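Local coordinates for ribulose-5-phosphate reductase 1 (Staphylococcus aureus, PDB 6XHK), which catalyses the NADPH-dependent reduction of D-ribulose 5-phosphate to D-ribitol 5-phosphate for wall teichoic acid synthesis, at residues M1-Y6 against M117-L122; Y24-I29 against L123-A128. All blocks are in the same frame, centred on the assembly; numbering follows the deposited sequence.

Overall arrangement
Contacts 1 and 2 follow one another along residues 117-128, with their centres 14 Å apart. In contact 1 residues 117-122 meet the N-terminal strand, 2-10. In contact 2 residues 123-128 meet residues 24-29, which lead into strand 28-36. Strands 121-123 and 28-36 are neighbours in the mixed sheet, so both contacts reach the same sheet. They also touch directly: F120 CD1 packs on I29 CG2 at 3.6 Å, and L122 CB on Y27 CD1 at 3.7 Å. Neither contact contains a predicted ligand of the catalytic zinc. The side chain of H64, one such residue, is about 8 Å from that of M117 and about 9 Å from that of L123.

Contact 1. Residues M1-Y6 against M117-L122; sequences MINQVY and MQDFVL
N3 turns its side-chain amide onto the backbone of F120 and binds it twice. OD1 of N3 accepts from F120 N at 2.9 Å, with the donor tilted 31° from the carbonyl plane. ND2 of N3 gives to F120 O at 2.8 Å. CG of N3 stands anti to its own backbone N (chi1 -164°), which carries the amide across to F120. F120 O takes a second, longer bond from Q118 NE2, so two side-chain amides grip one carbonyl. A further side-chain bond runs from Q4 NE2 to D119 OD2, using the syn lone pair of that oxygen. The amide and carboxylate planes are 31° apart. D119 OD1 also forms a long, weak ion pair with R31 NH1.

Two backbone bonds join the segments directly: D119 N to Q4 O at 3.0 Å and Y6 N to M117 O at 2.9 Å. V5 and Q118 form a single beta bridge, their CA atoms 4.3 Å apart, and the touching parts of the two segments run in nearly opposite directions. This joins the N-terminal strand, already paired with strand 13-20, to the segment that leads into strand 121-123 in the mixed sheet of the GroES-like domain. The side chains of V5 and Q118 lie side by side and point the same way, with V5 CG2 3.6 Å from Q118 OE1.

Apolar packing lies at both ends. M1 makes a Met-aromatic contact: its CE sits over one face of the F120 ring, 4.2 Å from the ring centroid, while SD approaches obliquely. At the far end, CB of Y6 meets CB of M117 at 4.2 Å. The Y6 ring has M117 O at its edge.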
loop_
_atom_site.group_PDB
_atom_site.type_symbol
_atom_site.label_atom_id
_atom_site.label_comp_id
_atom_site.label_asym_id
_atom_site.label_seq_id
_atom_site.Cartn_x
_atom_site.Cartn_y
_atom_site.Cartn_z
ATOM N N MET A 1 30.317 13.217 0.243
ATOM C CA MET A 1 29.601 12.586 -0.875
ATOM C C MET A 1 28.399 13.410 -1.375
ATOM O O MET A 1 27.772 14.111 -0.598
ATOM C CB MET A 1 29.166 11.186 -0.473
ATOM C CG MET A 1 28.783 10.319 -1.643
ATOM S SD MET A 1 28.761 8.547 -1.290
ATOM C CE MET A 1 27.498 8.387 -0.054
ATOM N N ILE A 2 28.104 13.348 -2.674
ATOM C CA ILE A 2 27.087 14.191 -3.299
ATOM C C ILE A 2 25.910 13.327 -3.718
ATOM O O ILE A 2 26.066 12.379 -4.504
ATOM C CB ILE A 2 27.627 14.964 -4.512
ATOM C CG1 ILE A 2 28.716 15.938 -4.121
ATOM C CG2 ILE A 2 26.520 15.758 -5.142
ATOM C CD1 ILE A 2 28.282 16.927 -3.080
ATOM N N ASN A 3 24.721 13.685 -3.233
ATOM C CA ASN A 3 23.487 12.971 -3.538
ATOM C C ASN A 3 22.673 13.780 -4.541
ATOM O O ASN A 3 22.514 14.994 -4.379
ATOM C CB ASN A 3 22.676 12.729 -2.266
ATOM C CG ASN A 3 21.597 11.677 -2.440
ATOM O OD1 ASN A 3 21.589 10.931 -3.413
ATOM N ND2 ASN A 3 20.699 11.591 -1.476
ATOM N N GLN A 4 22.199 13.124 -5.595
ATOM C CA GLN A 4 21.287 13.762 -6.531
ATOM C C GLN A 4 19.870 13.406 -6.109
ATOM O O GLN A 4 19.509 12.223 -6.053
ATOM C CB GLN A 4 21.524 13.317 -7.973
ATOM C CG GLN A 4 22.903 13.552 -8.499
ATOM C CD GLN A 4 23.115 12.936 -9.863
ATOM O OE1 GLN A 4 23.508 13.636 -10.811
ATOM N NE2 GLN A 4 22.827 11.636 -9.989
ATOM N N VAL A 5 19.077 14.425 -5.803
ATOM C CA VAL A 5 17.671 14.256 -5.464
ATOM C C VAL A 5 16.850 14.672 -6.673
ATOM O O VAL A 5 17.136 15.699 -7.301
ATOM C CB VAL A 5 17.300 15.082 -4.221
ATOM C CG1 VAL A 5 15.807 15.070 -4.001
ATOM C CG2 VAL A 5 18.029 14.546 -3.007
ATOM N N TYR A 6 15.860 13.857 -7.023
ATOM C CA TYR A 6 14.976 14.115 -8.157
ATOM C C TYR A 6 13.647 14.601 -7.594
ATOM O O TYR A 6 12.779 13.806 -7.210
ATOM C CB TYR A 6 14.852 12.869 -9.035
ATOM C CG TYR A 6 16.202 12.411 -9.565
ATOM C CD1 TYR A 6 16.801 13.056 -10.658
ATOM C CD2 TYR A 6 16.933 11.431 -8.904
ATOM C CE1 TYR A 6 18.054 12.670 -11.125
ATOM C CE2 TYR A 6 18.192 11.045 -9.356
ATOM C CZ TYR A 6 18.752 11.668 -10.461
ATOM O OH TYR A 6 20.006 11.265 -10.890
ATOM N N MET A 117 12.999 9.072 -4.642
ATOM C CA MET A 117 13.635 9.331 -5.932
ATOM C C MET A 117 14.930 10.109 -5.719
ATOM O O MET A 117 15.037 11.304 -5.998
ATOM C CB MET A 117 12.686 10.062 -6.862
ATOM C CG MET A 117 11.335 9.428 -6.954
ATOM S SD MET A 117 10.254 10.613 -7.726
ATOM C CE MET A 117 10.896 10.623 -9.371
ATOM N N GLN A 118 15.943 9.405 -5.224
ATOM C CA GLN A 118 17.266 9.997 -5.091
ATOM C C GLN A 118 18.319 8.899 -5.208
ATOM O O GLN A 118 18.009 7.706 -5.164
ATOM C CB GLN A 118 17.391 10.781 -3.776
ATOM C CG GLN A 118 16.860 10.108 -2.540
ATOM C CD GLN A 118 16.443 11.123 -1.508
ATOM O OE1 GLN A 118 15.734 12.067 -1.834
ATOM N NE2 GLN A 118 16.930 10.979 -0.278
ATOM N N ASP A 119 19.581 9.319 -5.373
ATOM C CA ASP A 119 20.659 8.348 -5.538
ATOM C C ASP A 119 20.917 7.572 -4.249
ATOM O O ASP A 119 21.280 6.392 -4.309
ATOM C CB ASP A 119 21.949 9.029 -5.997
ATOM C CG ASP A 119 21.972 9.322 -7.489
ATOM O OD1 ASP A 119 21.324 8.574 -8.263
ATOM O OD2 ASP A 119 22.688 10.277 -7.887
ATOM N N PHE A 120 20.740 8.205 -3.080
ATOM C CA PHE A 120 20.931 7.526 -1.804
ATOM C C PHE A 120 19.837 7.955 -0.833
ATOM O O PHE A 120 19.439 9.123 -0.814
ATOM C CB PHE A 120 22.290 7.845 -1.183
ATOM C CG PHE A 120 23.459 7.458 -2.038
ATOM C CD1 PHE A 120 23.882 6.142 -2.119
ATOM C CD2 PHE A 120 24.203 8.453 -2.687
ATOM C CE1 PHE A 120 24.968 5.809 -2.896
ATOM C CE2 PHE A 120 25.301 8.142 -3.447
ATOM C CZ PHE A 120 25.689 6.815 -3.552
ATOM N N VAL A 121 19.359 7.010 -0.027
ATOM C CA VAL A 121 18.341 7.254 0.992
ATOM C C VAL A 121 18.943 6.917 2.344
ATOM O O VAL A 121 19.440 5.804 2.542
ATOM C CB VAL A 121 17.067 6.430 0.743
ATOM C CG1 VAL A 121 16.017 6.784 1.736
ATOM C CG2 VAL A 121 16.525 6.718 -0.634
ATOM N N LEU A 122 18.895 7.865 3.275
ATOM C CA LEU A 122 19.409 7.632 4.620
ATOM C C LEU A 122 18.278 7.196 5.535
ATOM O O LEU A 122 17.210 7.803 5.543
ATOM C CB LEU A 122 20.075 8.879 5.183
ATOM C CG LEU A 122 21.130 9.392 4.227
ATOM C CD1 LEU A 122 20.566 10.513 3.352
ATOM C CD2 LEU A 122 22.285 9.850 5.038
#

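Contact 2. Residues Y24-I29 against L123-A128; sequences YSDYVI and LNHDRA
V28 lays its CG1 methyl beside L123, 3.9 Å from L123 CB. CG1 lies between the backbone N and the carbonyl carbon of V28 (chi1 46°), which brings the methyl to the L123 side. A128 CB is a looser neighbour of the same methyl. The side chains of V28 and L123 share one face of the mixed sheet of the GroES-like domain, the catalytic domain of zinc-containing alcohol dehydrogenases. Here strand 28-36 pairs with strand 121-123.

The backbones of V28 and L123 form an antiparallel hydrogen-bonded pair. V28 N gives to L123 O at 2.9 Å, in the carbonyl plane. The return bond, L123 N to V28 O, is longer at 3.2 Å, and its donor is tilted 31° from the carbonyl plane. CA of Y27 adds a CA-H...O contact to L123 O, so that carbonyl has a weaker partner beside its main bond.

Beyond this pair the contact is more open to solvent. The side chains of Y27 and N124 lie side by side and point the same way. N124 ND2 comes to the edge of the Y27 ring, 3.6 Å from CE2, with the amide nearly perpendicular to the ring. After N124 the chain turns back, closed by a bond from R127 N to N124 O, and then enters strand 128-130.

The H125 side chain crosses that of D26 at about a right angle. NE2 of H125 is hydrogen-bonded to D73 OD1 on strand 65-73. CE1, the ring carbon next to NE2, lies 3.1 Å from D26 O, which sits at the ring edge.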
loop_
_atom_site.group_PDB
_atom_site.type_symbol
_atom_site.label_atom_id
_atom_site.label_comp_id
_atom_site.label_asym_id
_atom_site.label_seq_id
_atom_site.Cartn_x
_atom_site.Cartn_y
_atom_site.Cartn_z
ATOM N N TYR A 24 29.576 8.722 7.233
ATOM C CA TYR A 24 30.004 8.269 8.549
ATOM C C TYR A 24 29.008 8.644 9.649
ATOM O O TYR A 24 29.386 8.812 10.809
ATOM C CB TYR A 24 31.420 8.785 8.850
ATOM C CG TYR A 24 32.450 8.367 7.786
ATOM C CD1 TYR A 24 33.064 7.113 7.843
ATOM C CD2 TYR A 24 32.850 9.236 6.771
ATOM C CE1 TYR A 24 33.986 6.704 6.879
ATOM C CE2 TYR A 24 33.787 8.838 5.806
ATOM C CZ TYR A 24 34.353 7.571 5.869
ATOM O OH TYR A 24 35.280 7.147 4.933
ATOM N N SER A 25 27.728 8.741 9.309
ATOM C CA SER A 25 26.682 9.133 10.239
ATOM C C SER A 25 25.924 7.906 10.759
ATOM O O SER A 25 26.085 6.783 10.265
ATOM C CB SER A 25 25.741 10.136 9.565
ATOM O OG SER A 25 25.032 9.544 8.496
ATOM N N ASP A 26 25.091 8.130 11.793
ATOM C CA ASP A 26 24.357 7.043 12.430
ATOM C C ASP A 26 23.203 6.552 11.572
ATOM O O ASP A 26 22.312 5.837 12.049
ATOM C CB ASP A 26 23.857 7.468 13.811
ATOM C CG ASP A 26 23.496 6.280 14.689
ATOM O OD1 ASP A 26 23.967 5.158 14.396
ATOM O OD2 ASP A 26 22.748 6.469 15.675
ATOM N N TYR A 27 23.212 6.935 10.304
ATOM C CA TYR A 27 22.245 6.474 9.335
ATOM C C TYR A 27 22.821 5.269 8.600
ATOM O O TYR A 27 23.995 4.911 8.742
ATOM C CB TYR A 27 21.893 7.616 8.383
ATOM C CG TYR A 27 21.065 8.700 9.033
ATOM C CD1 TYR A 27 21.072 9.995 8.533
ATOM C CD2 TYR A 27 20.299 8.440 10.169
ATOM C CE1 TYR A 27 20.323 11.003 9.125
ATOM C CE2 TYR A 27 19.549 9.439 10.773
ATOM C CZ TYR A 27 19.568 10.721 10.241
ATOM O OH TYR A 27 18.832 11.726 10.817
ATOM N N VAL A 28 21.974 4.614 7.825
ATOM C CA VAL A 28 22.376 3.555 6.915
ATOM C C VAL A 28 22.071 4.051 5.501
ATOM O O VAL A 28 20.919 4.350 5.171
ATOM C CB VAL A 28 21.705 2.209 7.265
ATOM C CG1 VAL A 28 20.272 2.381 7.515
ATOM C CG2 VAL A 28 21.826 1.231 6.138
ATOM N N ILE A 29 23.117 4.231 4.695
ATOM C CA ILE A 29 22.981 4.788 3.351
ATOM C C ILE A 29 22.594 3.666 2.400
ATOM O O ILE A 29 23.264 2.636 2.338
ATOM C CB ILE A 29 24.276 5.481 2.893
ATOM C CG1 ILE A 29 24.574 6.721 3.750
ATOM C CG2 ILE A 29 24.175 5.875 1.438
ATOM C CD1 ILE A 29 25.391 6.434 4.989
ATOM N N LEU A 123 18.515 6.148 6.301
ATOM C CA LEU A 123 17.481 5.534 7.107
ATOM C C LEU A 123 18.020 5.241 8.493
ATOM O O LEU A 123 19.209 4.990 8.677
ATOM C CB LEU A 123 16.974 4.239 6.477
ATOM C CG LEU A 123 16.487 4.322 5.035
ATOM C CD1 LEU A 123 15.969 2.982 4.599
ATOM C CD2 LEU A 123 15.405 5.368 4.898
ATOM N N ASN A 124 17.138 5.285 9.475
ATOM C CA ASN A 124 17.575 4.786 10.758
ATOM C C ASN A 124 17.648 3.267 10.705
ATOM O O ASN A 124 17.065 2.616 9.837
ATOM C CB ASN A 124 16.648 5.278 11.867
ATOM C CG ASN A 124 16.649 6.785 11.972
ATOM O OD1 ASN A 124 15.919 7.465 11.246
ATOM N ND2 ASN A 124 17.535 7.323 12.812
ATOM N N HIS A 125 18.404 2.702 11.631
ATOM C CA HIS A 125 18.598 1.268 11.588
ATOM C C HIS A 125 17.297 0.526 11.799
ATOM O O HIS A 125 17.136 -0.581 11.278
ATOM C CB HIS A 125 19.636 0.910 12.624
ATOM C CG HIS A 125 20.993 1.367 12.230
ATOM N ND1 HIS A 125 21.463 2.620 12.554
ATOM C CD2 HIS A 125 21.950 0.782 11.474
ATOM C CE1 HIS A 125 22.671 2.774 12.044
ATOM N NE2 HIS A 125 22.990 1.674 11.383
ATOM N N ASP A 126 16.358 1.133 12.520
ATOM C CA ASP A 126 15.016 0.597 12.673
ATOM C C ASP A 126 14.082 0.979 11.527
ATOM O O ASP A 126 12.940 0.523 11.521
ATOM C CB ASP A 126 14.402 1.053 14.004
ATOM C CG ASP A 126 14.395 2.569 14.174
ATOM O OD1 ASP A 126 14.930 3.279 13.302
ATOM O OD2 ASP A 126 13.810 3.054 15.170
ATOM N N ARG A 127 14.518 1.801 10.564
ATOM C CA ARG A 127 13.695 2.120 9.404
ATOM C C ARG A 127 14.125 1.338 8.148
ATOM O O ARG A 127 13.780 1.733 7.026
ATOM C CB ARG A 127 13.679 3.636 9.153
ATOM N N ALA A 128 14.821 0.208 8.320
ATOM C CA ALA A 128 15.333 -0.603 7.206
ATOM C C ALA A 128 15.259 -2.083 7.562
ATOM O O ALA A 128 15.929 -2.531 8.502
ATOM C CB ALA A 128 16.776 -0.225 6.855
#